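Local coordinates for protein hypothetical glycoside hydrolase (Parabacteroides distasonis, PDB 3TAW) that is a hypothetical glycoside hydrolase of unestablished function, from a family of five-bladed beta-propeller proteins, at residues T21-V26 and V345-S350; I62-R67 and I92-D97; L305-D310 and G320-E325; D310-G315 and L336-A341. All coordinates share one frame; numbering follows the deposited sequence.

Contact 1 (T21-V26 and V345-S350)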
loop_
_atom_site.group_PDB
_atom_site.type_symbol
_atom_site.label_atom_id
_atom_site.label_comp_id
_atom_site.label_asym_id
_atom_site.label_seq_id
_atom_site.Cartn_x
_atom_site.Cartn_y
_atom_site.Cartn_z
ATOM N N THR A 21 -22.535 6.818 0.408
ATOM C CA THR A 21 -23.518 6.398 1.407
ATOM C C THR A 21 -23.908 4.922 1.258
ATOM O O THR A 21 -24.353 4.486 0.194
ATOM C CB THR A 21 -24.783 7.291 1.344
ATOM O OG1 THR A 21 -24.401 8.689 1.369
ATOM C CG2 THR A 21 -25.723 6.994 2.525
ATOM N N GLY A 22 -23.714 4.161 2.334
ATOM C CA GLY A 22 -24.191 2.784 2.416
ATOM C C GLY A 22 -23.488 1.711 1.611
ATOM O O GLY A 22 -23.918 0.567 1.668
ATOM N N VAL A 23 -22.401 2.036 0.902
ATOM C CA VAL A 23 -21.752 1.073 -0.007
ATOM C C VAL A 23 -20.668 0.205 0.638
ATOM O O VAL A 23 -20.375 -0.901 0.153
ATOM C CB VAL A 23 -21.135 1.745 -1.265
ATOM C CG1 VAL A 23 -22.141 2.648 -1.943
ATOM C CG2 VAL A 23 -19.838 2.502 -0.948
ATOM N N ASN A 24 -20.033 0.718 1.684
ATOM C CA ASN A 24 -18.897 0.012 2.266
ATOM C C ASN A 24 -19.319 -1.043 3.260
ATOM O O ASN A 24 -20.369 -0.904 3.908
ATOM C CB ASN A 24 -17.931 0.977 2.944
ATOM C CG ASN A 24 -17.112 1.778 1.953
ATOM O OD1 ASN A 24 -16.744 1.283 0.906
ATOM N ND2 ASN A 24 -16.776 3.006 2.318
ATOM N N PRO A 25 -18.511 -2.110 3.384
ATOM C CA PRO A 25 -17.317 -2.408 2.604
ATOM C C PRO A 25 -17.628 -2.946 1.212
ATOM O O PRO A 25 -18.662 -3.600 1.019
ATOM C CB PRO A 25 -16.625 -3.508 3.417
ATOM C CG PRO A 25 -17.701 -4.133 4.235
ATOM C CD PRO A 25 -18.836 -3.180 4.342
ATOM N N VAL A 26 -16.716 -2.712 0.278
ATOM C CA VAL A 26 -16.895 -3.106 -1.109
ATOM C C VAL A 26 -16.308 -4.495 -1.434
ATOM O O VAL A 26 -16.665 -5.080 -2.454
ATOM C CB VAL A 26 -16.363 -2.026 -2.077
ATOM C CG1 VAL A 26 -17.164 -0.737 -1.907
ATOM C CG2 VAL A 26 -14.863 -1.807 -1.881
ATOM N N VAL A 345 -12.275 -4.382 2.638
ATOM C CA VAL A 345 -11.879 -3.269 1.787
ATOM C C VAL A 345 -13.029 -2.261 1.681
ATOM O O VAL A 345 -14.183 -2.644 1.447
ATOM C CB VAL A 345 -11.473 -3.732 0.394
ATOM C CG1 VAL A 345 -11.144 -2.505 -0.502
ATOM C CG2 VAL A 345 -10.279 -4.704 0.490
ATOM N N ALA A 346 -12.696 -0.987 1.819
ATOM C CA ALA A 346 -13.635 0.122 1.623
ATOM C C ALA A 346 -13.083 1.154 0.634
ATOM O O ALA A 346 -11.885 1.129 0.304
ATOM C CB ALA A 346 -13.997 0.799 2.970
ATOM N N VAL A 347 -13.995 1.991 0.121
ATOM C CA VAL A 347 -13.688 3.066 -0.818
ATOM C C VAL A 347 -14.149 4.428 -0.266
ATOM O O VAL A 347 -15.179 4.538 0.397
ATOM C CB VAL A 347 -14.298 2.803 -2.224
ATOM C CG1 VAL A 347 -15.837 2.890 -2.222
ATOM C CG2 VAL A 347 -13.676 3.741 -3.265
ATOM N N ALA A 348 -13.363 5.460 -0.538
ATOM C CA ALA A 348 -13.793 6.846 -0.359
ATOM C C ALA A 348 -13.461 7.590 -1.666
ATOM O O ALA A 348 -12.515 7.233 -2.386
ATOM C CB ALA A 348 -13.102 7.506 0.866
ATOM N N VAL A 349 -14.249 8.613 -1.971
ATOM C CA VAL A 349 -14.195 9.276 -3.280
ATOM C C VAL A 349 -14.033 10.760 -3.057
ATOM O O VAL A 349 -14.611 11.313 -2.121
ATOM C CB VAL A 349 -15.447 8.946 -4.124
ATOM C CG1 VAL A 349 -15.345 9.529 -5.542
ATOM C CG2 VAL A 349 -15.631 7.432 -4.205
ATOM N N SER A 350 -13.177 11.389 -3.857
ATOM C CA SER A 350 -12.999 12.844 -3.819
ATOM C C SER A 350 -13.037 13.462 -5.217
ATOM O O SER A 350 -12.606 12.849 -6.191
ATOM C CB SER A 350 -11.655 13.194 -3.195
ATOM O OG SER A 350 -11.450 14.608 -3.219
#

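Contact 2 (I62-R67 and I92-D97)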
loop_
_atom_site.group_PDB
_atom_site.type_symbol
_atom_site.label_atom_id
_atom_site.label_comp_id
_atom_site.label_asym_id
_atom_site.label_seq_id
_atom_site.Cartn_x
_atom_site.Cartn_y
_atom_site.Cartn_z
ATOM N N ILE A 62 -11.335 0.118 -13.277
ATOM C CA ILE A 62 -10.605 0.093 -12.023
ATOM C C ILE A 62 -10.339 -1.369 -11.680
ATOM O O ILE A 62 -11.244 -2.185 -11.799
ATOM C CB ILE A 62 -11.394 0.752 -10.879
ATOM C CG1 ILE A 62 -11.507 2.248 -11.134
ATOM C CG2 ILE A 62 -10.708 0.495 -9.523
ATOM C CD1 ILE A 62 -12.417 2.984 -10.145
ATOM N N VAL A 63 -9.102 -1.680 -11.292
ATOM C CA VAL A 63 -8.748 -3.017 -10.789
ATOM C C VAL A 63 -8.294 -2.848 -9.358
ATOM O O VAL A 63 -7.412 -2.048 -9.067
ATOM C CB VAL A 63 -7.667 -3.708 -11.651
ATOM C CG1 VAL A 63 -7.203 -5.041 -11.002
ATOM C CG2 VAL A 63 -8.189 -3.918 -13.102
ATOM N N VAL A 64 -8.904 -3.603 -8.455
ATOM C CA VAL A 64 -8.439 -3.675 -7.087
ATOM C C VAL A 64 -7.867 -5.057 -6.898
ATOM O O VAL A 64 -8.560 -6.062 -7.153
ATOM C CB VAL A 64 -9.556 -3.404 -6.093
ATOM C CG1 VAL A 64 -9.143 -3.852 -4.661
ATOM C CG2 VAL A 64 -9.914 -1.903 -6.120
HETATM N N MSE A 65 -6.626 -5.111 -6.418
HETATM C CA MSE A 65 -5.999 -6.371 -6.038
HETATM C C MSE A 65 -5.913 -6.396 -4.518
HETATM O O MSE A 65 -5.056 -5.765 -3.903
HETATM C CB MSE A 65 -4.638 -6.543 -6.737
HETATM C CG MSE A 65 -4.807 -6.697 -8.236
HETATM SE SE MSE A 65 -3.160 -7.176 -9.162
HETATM C CE MSE A 65 -2.687 -8.874 -8.396
ATOM N N TYR A 66 -6.856 -7.095 -3.913
ATOM C CA TYR A 66 -6.996 -7.078 -2.456
ATOM C C TYR A 66 -6.171 -8.166 -1.794
ATOM O O TYR A 66 -5.955 -9.253 -2.349
ATOM C CB TYR A 66 -8.462 -7.165 -2.058
ATOM C CG TYR A 66 -9.236 -8.330 -2.646
ATOM C CD1 TYR A 66 -9.854 -8.230 -3.890
ATOM C CD2 TYR A 66 -9.379 -9.520 -1.947
ATOM C CE1 TYR A 66 -10.602 -9.295 -4.435
ATOM C CE2 TYR A 66 -10.103 -10.573 -2.461
ATOM C CZ TYR A 66 -10.716 -10.461 -3.733
ATOM O OH TYR A 66 -11.460 -11.487 -4.247
ATOM N N ARG A 67 -5.691 -7.865 -0.592
ATOM C CA ARG A 67 -5.009 -8.850 0.214
ATOM C C ARG A 67 -6.050 -9.774 0.792
ATOM O O ARG A 67 -6.931 -9.324 1.498
ATOM C CB ARG A 67 -4.218 -8.193 1.340
ATOM C CG ARG A 67 -3.470 -9.207 2.205
ATOM C CD ARG A 67 -2.739 -8.523 3.354
ATOM N NE ARG A 67 -2.278 -9.467 4.358
ATOM C CZ ARG A 67 -1.607 -9.138 5.465
ATOM N NH1 ARG A 67 -1.275 -7.874 5.719
ATOM N NH2 ARG A 67 -1.260 -10.085 6.326
ATOM N N ILE A 92 -17.224 1.174 -7.069
ATOM C CA ILE A 92 -17.977 0.752 -5.892
ATOM C C ILE A 92 -18.381 -0.702 -5.963
ATOM O O ILE A 92 -18.175 -1.437 -5.005
ATOM C CB ILE A 92 -19.235 1.615 -5.721
ATOM C CG1 ILE A 92 -18.844 3.035 -5.298
ATOM C CG2 ILE A 92 -20.229 0.982 -4.738
ATOM C CD1 ILE A 92 -19.995 4.043 -5.473
ATOM N N HIS A 93 -18.959 -1.108 -7.096
ATOM C CA HIS A 93 -19.380 -2.480 -7.332
ATOM C C HIS A 93 -18.298 -3.225 -8.114
ATOM O O HIS A 93 -17.926 -2.806 -9.195
ATOM C CB HIS A 93 -20.689 -2.476 -8.120
ATOM C CG HIS A 93 -21.806 -1.776 -7.409
ATOM N ND1 HIS A 93 -22.174 -0.481 -7.700
ATOM C CD2 HIS A 93 -22.586 -2.168 -6.376
ATOM C CE1 HIS A 93 -23.157 -0.117 -6.893
ATOM N NE2 HIS A 93 -23.438 -1.127 -6.091
ATOM N N PHE A 94 -17.836 -4.339 -7.556
ATOM C CA PHE A 94 -16.720 -5.099 -8.100
ATOM C C PHE A 94 -17.111 -6.477 -8.531
ATOM O O PHE A 94 -17.904 -7.158 -7.866
ATOM C CB PHE A 94 -15.589 -5.194 -7.063
ATOM C CG PHE A 94 -14.826 -3.926 -6.945
ATOM C CD1 PHE A 94 -15.308 -2.893 -6.165
ATOM C CD2 PHE A 94 -13.679 -3.723 -7.692
ATOM C CE1 PHE A 94 -14.632 -1.679 -6.109
ATOM C CE2 PHE A 94 -12.975 -2.536 -7.624
ATOM C CZ PHE A 94 -13.466 -1.497 -6.838
ATOM N N GLU A 95 -16.525 -6.879 -9.642
ATOM C CA GLU A 95 -16.621 -8.243 -10.153
ATOM C C GLU A 95 -15.294 -8.944 -9.847
ATOM O O GLU A 95 -14.220 -8.491 -10.290
ATOM C CB GLU A 95 -16.867 -8.186 -11.637
ATOM C CG GLU A 95 -16.990 -9.540 -12.302
ATOM C CD GLU A 95 -17.495 -9.402 -13.729
ATOM O OE1 GLU A 95 -16.691 -9.019 -14.605
ATOM O OE2 GLU A 95 -18.697 -9.670 -13.939
ATOM N N ARG A 96 -15.365 -10.018 -9.070
ATOM C CA ARG A 96 -14.154 -10.655 -8.509
ATOM C C ARG A 96 -13.851 -11.979 -9.178
ATOM O O ARG A 96 -14.752 -12.794 -9.381
ATOM C CB ARG A 96 -14.330 -10.878 -7.004
ATOM C CG ARG A 96 -14.566 -9.607 -6.228
ATOM C CD ARG A 96 -15.274 -9.874 -4.910
ATOM N NE ARG A 96 -14.494 -10.678 -3.967
ATOM C CZ ARG A 96 -14.819 -10.835 -2.688
ATOM N NH1 ARG A 96 -15.922 -10.282 -2.193
ATOM N NH2 ARG A 96 -14.021 -11.548 -1.897
ATOM N N ASP A 97 -12.581 -12.194 -9.494
ATOM C CA ASP A 97 -12.111 -13.481 -9.948
ATOM C C ASP A 97 -12.192 -14.521 -8.827
ATOM O O ASP A 97 -11.947 -14.226 -7.651
ATOM C CB ASP A 97 -10.666 -13.389 -10.445
ATOM C CG ASP A 97 -10.552 -12.844 -11.866
ATOM O OD1 ASP A 97 -11.589 -12.467 -12.483
ATOM O OD2 ASP A 97 -9.405 -12.820 -12.354
HETATM O O HOH W 1 -10.594 -11.883 -6.687
HETATM O O HOH W 2 -13.693 -13.788 -5.423
#

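Contact 3 (L305-D310 and G320-E325)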
loop_
_atom_site.group_PDB
_atom_site.type_symbol
_atom_site.label_atom_id
_atom_site.label_comp_id
_atom_site.label_asym_id
_atom_site.label_seq_id
_atom_site.Cartn_x
_atom_site.Cartn_y
_atom_site.Cartn_z
ATOM N N LEU A 305 -8.479 10.825 7.187
ATOM C CA LEU A 305 -9.404 9.683 7.227
ATOM C C LEU A 305 -9.167 8.948 8.543
ATOM O O LEU A 305 -8.026 8.726 8.907
ATOM C CB LEU A 305 -9.136 8.746 6.060
ATOM C CG LEU A 305 -10.184 7.673 5.718
ATOM C CD1 LEU A 305 -11.429 8.307 5.080
ATOM C CD2 LEU A 305 -9.571 6.624 4.765
ATOM N N GLN A 306 -10.237 8.578 9.245
ATOM C CA GLN A 306 -10.113 7.853 10.512
ATOM C C GLN A 306 -11.211 6.796 10.610
ATOM O O GLN A 306 -12.240 6.918 9.939
ATOM C CB GLN A 306 -10.194 8.821 11.713
ATOM C CG GLN A 306 -11.561 9.459 11.922
ATOM C CD GLN A 306 -11.654 10.277 13.216
ATOM O OE1 GLN A 306 -11.900 11.471 13.161
ATOM N NE2 GLN A 306 -11.450 9.644 14.361
ATOM N N PRO A 307 -10.977 5.742 11.407
ATOM C CA PRO A 307 -12.041 4.739 11.575
ATOM C C PRO A 307 -13.334 5.372 12.090
ATOM O O PRO A 307 -13.329 6.100 13.098
ATOM C CB PRO A 307 -11.447 3.759 12.569
ATOM C CG PRO A 307 -9.982 3.860 12.352
ATOM C CD PRO A 307 -9.742 5.333 12.105
ATOM N N THR A 308 -14.426 5.090 11.386
ATOM C CA THR A 308 -15.719 5.722 11.641
ATOM C C THR A 308 -16.821 4.679 11.703
ATOM O O THR A 308 -17.541 4.600 12.704
ATOM C CB THR A 308 -16.016 6.762 10.564
ATOM O OG1 THR A 308 -14.922 7.712 10.535
ATOM C CG2 THR A 308 -17.346 7.488 10.834
ATOM N N ASP A 309 -16.953 3.876 10.650
ATOM C CA ASP A 309 -17.906 2.762 10.665
ATOM C C ASP A 309 -17.398 1.616 11.553
ATOM O O ASP A 309 -16.199 1.473 11.769
ATOM C CB ASP A 309 -18.206 2.284 9.238
ATOM C CG ASP A 309 -18.988 3.309 8.448
ATOM O OD1 ASP A 309 -19.827 3.981 9.080
ATOM O OD2 ASP A 309 -18.762 3.474 7.222
ATOM N N ASP A 310 -18.318 0.803 12.067
ATOM C CA ASP A 310 -17.939 -0.233 13.038
ATOM C C ASP A 310 -16.933 -1.256 12.485
ATOM O O ASP A 310 -16.061 -1.736 13.216
ATOM C CB ASP A 310 -19.181 -0.920 13.653
ATOM C CG ASP A 310 -20.087 -1.614 12.620
ATOM O OD1 ASP A 310 -19.912 -1.459 11.401
ATOM O OD2 ASP A 310 -21.005 -2.338 13.058
ATOM N N GLY A 320 -8.631 -0.938 15.230
ATOM C CA GLY A 320 -9.172 -0.287 14.041
ATOM C C GLY A 320 -8.126 0.263 13.091
ATOM O O GLY A 320 -7.063 0.724 13.521
ATOM N N THR A 321 -8.433 0.211 11.795
ATOM C CA THR A 321 -7.618 0.886 10.789
ATOM C C THR A 321 -8.500 1.439 9.668
ATOM O O THR A 321 -9.604 0.945 9.402
ATOM C CB THR A 321 -6.564 -0.048 10.081
ATOM O OG1 THR A 321 -7.227 -0.882 9.131
ATOM C CG2 THR A 321 -5.781 -0.917 11.054
ATOM N N VAL A 322 -7.989 2.479 9.037
ATOM C CA VAL A 322 -8.394 2.853 7.688
ATOM C C VAL A 322 -7.077 2.948 6.937
ATOM O O VAL A 322 -6.453 4.023 6.840
ATOM C CB VAL A 322 -9.270 4.140 7.634
ATOM C CG1 VAL A 322 -10.639 3.849 8.204
ATOM C CG2 VAL A 322 -8.632 5.351 8.346
ATOM N N PHE A 323 -6.647 1.791 6.409
ATOM C CA PHE A 323 -5.283 1.602 5.946
ATOM C C PHE A 323 -5.213 1.887 4.446
ATOM O O PHE A 323 -5.565 1.046 3.608
ATOM C CB PHE A 323 -4.799 0.181 6.269
ATOM C CG PHE A 323 -3.308 0.025 6.181
ATOM C CD1 PHE A 323 -2.483 0.415 7.235
ATOM C CD2 PHE A 323 -2.730 -0.456 5.013
ATOM C CE1 PHE A 323 -1.103 0.283 7.136
ATOM C CE2 PHE A 323 -1.350 -0.590 4.904
ATOM C CZ PHE A 323 -0.543 -0.228 5.952
ATOM N N VAL A 324 -4.805 3.110 4.123
ATOM C CA VAL A 324 -4.850 3.604 2.758
ATOM C C VAL A 324 -3.757 2.979 1.933
ATOM O O VAL A 324 -2.619 2.926 2.353
ATOM C CB VAL A 324 -4.839 5.148 2.695
ATOM C CG1 VAL A 324 -6.132 5.691 3.347
ATOM C CG2 VAL A 324 -3.574 5.721 3.329
ATOM N N GLU A 325 -4.112 2.480 0.744
ATOM C CA GLU A 325 -3.141 1.674 -0.014
ATOM C C GLU A 325 -3.312 1.635 -1.526
ATOM O O GLU A 325 -2.360 1.295 -2.237
ATOM C CB GLU A 325 -3.154 0.249 0.566
ATOM C CG GLU A 325 -2.054 -0.682 0.040
ATOM C CD GLU A 325 -1.910 -1.966 0.873
ATOM O OE1 GLU A 325 -2.313 -1.968 2.052
ATOM O OE2 GLU A 325 -1.404 -3.000 0.339
#

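Contact 4 (D310-G315 and L336-A341)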
loop_
_atom_site.group_PDB
_atom_site.type_symbol
_atom_site.label_atom_id
_atom_site.label_comp_id
_atom_site.label_asym_id
_atom_site.label_seq_id
_atom_site.Cartn_x
_atom_site.Cartn_y
_atom_site.Cartn_z
ATOM N N ASP A 310 -18.318 0.803 12.067
ATOM C CA ASP A 310 -17.939 -0.233 13.038
ATOM C C ASP A 310 -16.933 -1.256 12.485
ATOM O O ASP A 310 -16.061 -1.736 13.216
ATOM C CB ASP A 310 -19.181 -0.920 13.653
ATOM C CG ASP A 310 -20.087 -1.614 12.620
ATOM O OD1 ASP A 310 -19.912 -1.459 11.401
ATOM O OD2 ASP A 310 -21.005 -2.338 13.058
ATOM N N PHE A 311 -17.021 -1.560 11.193
ATOM C CA PHE A 311 -16.085 -2.506 10.568
ATOM C C PHE A 311 -14.700 -1.913 10.252
ATOM O O PHE A 311 -13.791 -2.641 9.851
ATOM C CB PHE A 311 -16.713 -3.095 9.301
ATOM C CG PHE A 311 -17.170 -2.066 8.321
ATOM C CD1 PHE A 311 -16.266 -1.498 7.426
ATOM C CD2 PHE A 311 -18.494 -1.684 8.257
ATOM C CE1 PHE A 311 -16.664 -0.556 6.508
ATOM C CE2 PHE A 311 -18.911 -0.717 7.317
ATOM C CZ PHE A 311 -17.985 -0.162 6.446
ATOM N N GLU A 312 -14.567 -0.592 10.420
ATOM C CA GLU A 312 -13.274 0.108 10.420
ATOM C C GLU A 312 -12.673 0.195 11.821
ATOM O O GLU A 312 -11.450 0.115 11.981
ATOM C CB GLU A 312 -13.425 1.533 9.856
ATOM C CG GLU A 312 -13.927 1.605 8.430
ATOM C CD GLU A 312 -14.335 2.988 7.975
ATOM O OE1 GLU A 312 -14.477 3.912 8.813
ATOM O OE2 GLU A 312 -14.508 3.172 6.747
ATOM N N LYS A 313 -13.535 0.332 12.824
ATOM C CA LYS A 313 -13.107 0.561 14.217
ATOM C C LYS A 313 -12.552 -0.680 14.894
ATOM O O LYS A 313 -11.755 -0.564 15.840
ATOM C CB LYS A 313 -14.248 1.141 15.061
ATOM C CG LYS A 313 -14.502 2.620 14.784
ATOM C CD LYS A 313 -15.683 3.132 15.577
ATOM C CE LYS A 313 -15.807 4.633 15.427
ATOM N NZ LYS A 313 -16.938 5.201 16.249
ATOM N N SER A 314 -12.979 -1.859 14.435
ATOM C CA SER A 314 -12.528 -3.121 15.018
ATOM C C SER A 314 -12.728 -4.281 14.041
ATOM O O SER A 314 -13.689 -4.306 13.284
ATOM C CB SER A 314 -13.266 -3.384 16.334
ATOM O OG SER A 314 -12.735 -4.502 17.033
ATOM N N GLY A 315 -11.799 -5.227 14.054
ATOM C CA GLY A 315 -11.878 -6.414 13.214
ATOM C C GLY A 315 -10.711 -7.301 13.566
ATOM O O GLY A 315 -10.349 -7.405 14.749
ATOM N N LEU A 336 -10.124 6.095 -3.526
ATOM C CA LEU A 336 -9.153 5.682 -2.509
ATOM C C LEU A 336 -9.628 4.387 -1.854
ATOM O O LEU A 336 -10.723 4.349 -1.324
ATOM C CB LEU A 336 -9.042 6.777 -1.438
ATOM C CG LEU A 336 -8.135 6.490 -0.250
ATOM C CD1 LEU A 336 -6.658 6.417 -0.704
ATOM C CD2 LEU A 336 -8.344 7.511 0.866
ATOM N N TYR A 337 -8.813 3.325 -1.957
ATOM C CA TYR A 337 -9.137 1.999 -1.433
ATOM C C TYR A 337 -8.285 1.737 -0.201
ATOM O O TYR A 337 -7.073 1.965 -0.222
ATOM C CB TYR A 337 -8.940 0.915 -2.501
ATOM C CG TYR A 337 -9.935 1.139 -3.617
ATOM C CD1 TYR A 337 -11.263 0.727 -3.489
ATOM C CD2 TYR A 337 -9.590 1.874 -4.743
ATOM C CE1 TYR A 337 -12.194 0.998 -4.483
ATOM C CE2 TYR A 337 -10.528 2.164 -5.745
ATOM C CZ TYR A 337 -11.826 1.715 -5.615
ATOM O OH TYR A 337 -12.741 2.038 -6.603
ATOM N N TYR A 338 -8.942 1.298 0.867
ATOM C CA TYR A 338 -8.268 1.111 2.119
ATOM C C TYR A 338 -8.733 -0.140 2.850
ATOM O O TYR A 338 -9.880 -0.608 2.681
ATOM C CB TYR A 338 -8.417 2.373 2.990
ATOM C CG TYR A 338 -9.835 2.809 3.324
ATOM C CD1 TYR A 338 -10.548 3.646 2.478
ATOM C CD2 TYR A 338 -10.432 2.428 4.515
ATOM C CE1 TYR A 338 -11.826 4.062 2.781
ATOM C CE2 TYR A 338 -11.716 2.836 4.842
ATOM C CZ TYR A 338 -12.399 3.662 3.979
ATOM O OH TYR A 338 -13.665 4.085 4.281
ATOM N N GLY A 339 -7.844 -0.677 3.674
ATOM C CA GLY A 339 -8.169 -1.811 4.528
ATOM C C GLY A 339 -8.966 -1.309 5.727
ATOM O O GLY A 339 -8.698 -0.217 6.244
ATOM N N CYS A 340 -9.921 -2.112 6.178
ATOM C CA CYS A 340 -10.760 -1.796 7.357
ATOM C C CYS A 340 -10.478 -2.793 8.454
ATOM O O CYS A 340 -10.907 -3.954 8.372
ATOM C CB CYS A 340 -12.235 -1.856 7.006
ATOM S SG CYS A 340 -12.737 -0.723 5.677
ATOM N N ALA A 341 -9.707 -2.359 9.455
ATOM C CA ALA A 341 -9.380 -3.187 10.627
ATOM C C ALA A 341 -8.840 -4.584 10.261
ATOM O O ALA A 341 -9.139 -5.572 10.940
ATOM C CB ALA A 341 -10.607 -3.277 11.590
#

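Contact 1 (T21-V26 and V345-S350)
The loop at Asn24-Val26 comes up beside strand 345-350 through a cis peptide ahead of Pro25, and Val26 N donates a hydrogen bond to Val345 O at 2.8 Å. Two residues earlier, the Asn24 side chain pairs with Val347, two residues further along the strand. Its OD1 receives Val347 N at 2.9 Å, with the donor 36° above the carbonyl plane, while its ND2 reaches Val347 O at 2.9 Å, almost straight and within the amide plane. Two bonds to one residue fix the rotation of the amide, which stands in for the backbone of a neighbouring strand. Strand 344-350 is an outermost strand of the C-terminal sheet, and N-terminal residues line it: besides this loop, Ile27 and Glu18 bond to its backbone, consistent with the two chain ends meeting to close a beta-propeller. Ala346 CB presses against Asn24 CG at 3.4 Å. Val347 has CG1 between its backbone N and carbonyl carbon (chi1 69°), which presents that methyl to Val26 CG1 at 3.9 Å and to Val23 CG2 beyond. Val26 CG2 meets Val345 CG1 at 4.0 Å, the two side chains meeting at a slant.

Contact 2 (I62-R67 and I92-D97)
Phe94 lays the far end of its ring against Val64, with CE2 3.5 Å from Val64 CG2 and CZ nearly as close. Ile62 CG2 joins at the ring edge, near the ring plane, 4.2 Å from Phe94 CE2. The setting is one four-stranded antiparallel sheet, a blade of the beta-propeller: strand 81-88 lies between strands 61-69 and 95-96, and the side chains meet across it. Their backbones stay well apart, Val64 CA and Phe94 CA being 8.5 Å from each other.

Further along, the packing turns polar. Arg96 NE donates to Tyr66 OH at 3.2 Å with an N-H...O angle of 151°, and the hydroxyl sits at the guanidinium edge, a little out of its plane. Ring and guanidinium are nearly perpendicular, 88° apart, so the two groups do not stack. A bend at chi3 (64°) in the arginine turns NE to the phenol.

Behind the apolar half, Tyr337 of strand 333-340 packs on Ile62 and Val64, and Ala86 and Ser88 of the middle strand touch Phe94. The polar half is held by Glu46, whose OE1 bonds to Tyr66 OH and forms a salt bridge with Arg96 NH2, tying the pair together from outside; Arg96 NH2 also bonds to Lys28 O. A water bridges the segments, donating to Tyr66 OH at 2.6 Å and to Asp97 O at 2.9 Å; a second does so with a weak bond to the phenol.

Contact 3 (L305-D310 and G320-E325)
The Pro307 ring sets its CG over one face of the flat peptide group that joins Gly320 to Thr321, 4.0 Å from Thr321 N and 4.1 Å from Gly320 C. The ring's CD touches Val322 CG2 at 3.9 Å.

Val322 carries most of the contact. Its two methyls divide the work: CG2 lies 3.5 Å from Leu305 O and is also close to Gln306 CA, whereas CG1 sits against Pro307 N at 3.7 Å. With CG1 anti to the carbonyl carbon (chi1 -71°), CG2 takes the place between backbone N and carbonyl carbon, against Leu305 O. Leu305, whose CG is anti to its own N (chi1 -166°), sends CD2 between two valines: it touches Val322 CB at 3.8 Å and Val324 CG1 at 3.8 Å. The Leu305 and Val324 side chains lie alongside each other, pointing opposite ways. The loop is braced from within by Thr308 OG1, which donates to Gln306 O from above that carbonyl's plane; Arg19 NH2 adds a weak bond to the same oxygen.

Residues 305-307 and 320-324 run roughly antiparallel, 152° apart, yet they are joined by packing. The loop thus lies on the first strand of the C-terminal three-stranded propeller sheet, next to strand 281-288 of the preceding sheet. That strand is their common neighbour: Leu305 pairs through its backbone with Ala283, and Gly320 and Val322 pair with Tyr281. On the other flank, Tyr338 of strand 333-340 packs on Leu305, Val322 and Val324, and the loop leads directly into helix 310-313.

Contact 4 (D310-G315 and L336-A341)
Tyr338 and Glu312 make the polar link between the short helix 310-313 and strand 333-340. Tyr338 OH donates to Glu312 OE2 at 2.8 Å, approaching almost in line with the C-O bond. The oxygen lies in the plane of the phenol ring at its edge, and carboxylate and ring planes are turned 59° apart. Glu312 runs out extended beyond CG, and its other oxygen, OE1, is held by a salt bridge to Arg19 and by the backbone N atoms of Thr308 and Asp309, so the carboxylate is gripped at both ends.

Sulfur supplies the next interaction. Cys340 SG lies at the edge of the Phe311 ring, 5.2 Å from its centroid and 89° off the normal, and rests also on Glu312 CG at 3.8 Å.

The remaining contacts are van der Waals packing of Cys340 CB and Ala341 CB on the backbone of 311-315. Phe311 O lies 3.3 Å from Cys340 CB. Ala341, which leaves the strand in a left-handed helical conformation (phi 51°), pushes CB against Gly315 N at 3.4 Å and close to Glu312 O.

In bonding to Asp309 N, Glu312 OE1 reaches back to the N-cap residue; this single helical turn packs on the middle strand of the C-terminal propeller sheet.

Contact 1 closes the longest loop, and the other three are nested inside it: contact 2 comes first along the chain, then contacts 3 and 4, whose segments alternate and share Asp310. Contacts 1, 3 and 4 all reach the C-terminal sheet of strands 322-330, 333-340 and 344-350, one strand each in sheet order 3, 4, 1. The centres of contacts 3 and 4 are about 5 Å apart, and those of contacts 1 and 4 about 10 Å. Contact 2 belongs to the first blade; its centre is about 12 Å from that of contact 1 but about 19 Å from that of contact 3. Tyr337 and Val26 bridge the two sheets, so the first and last parts of the propeller pack side by side.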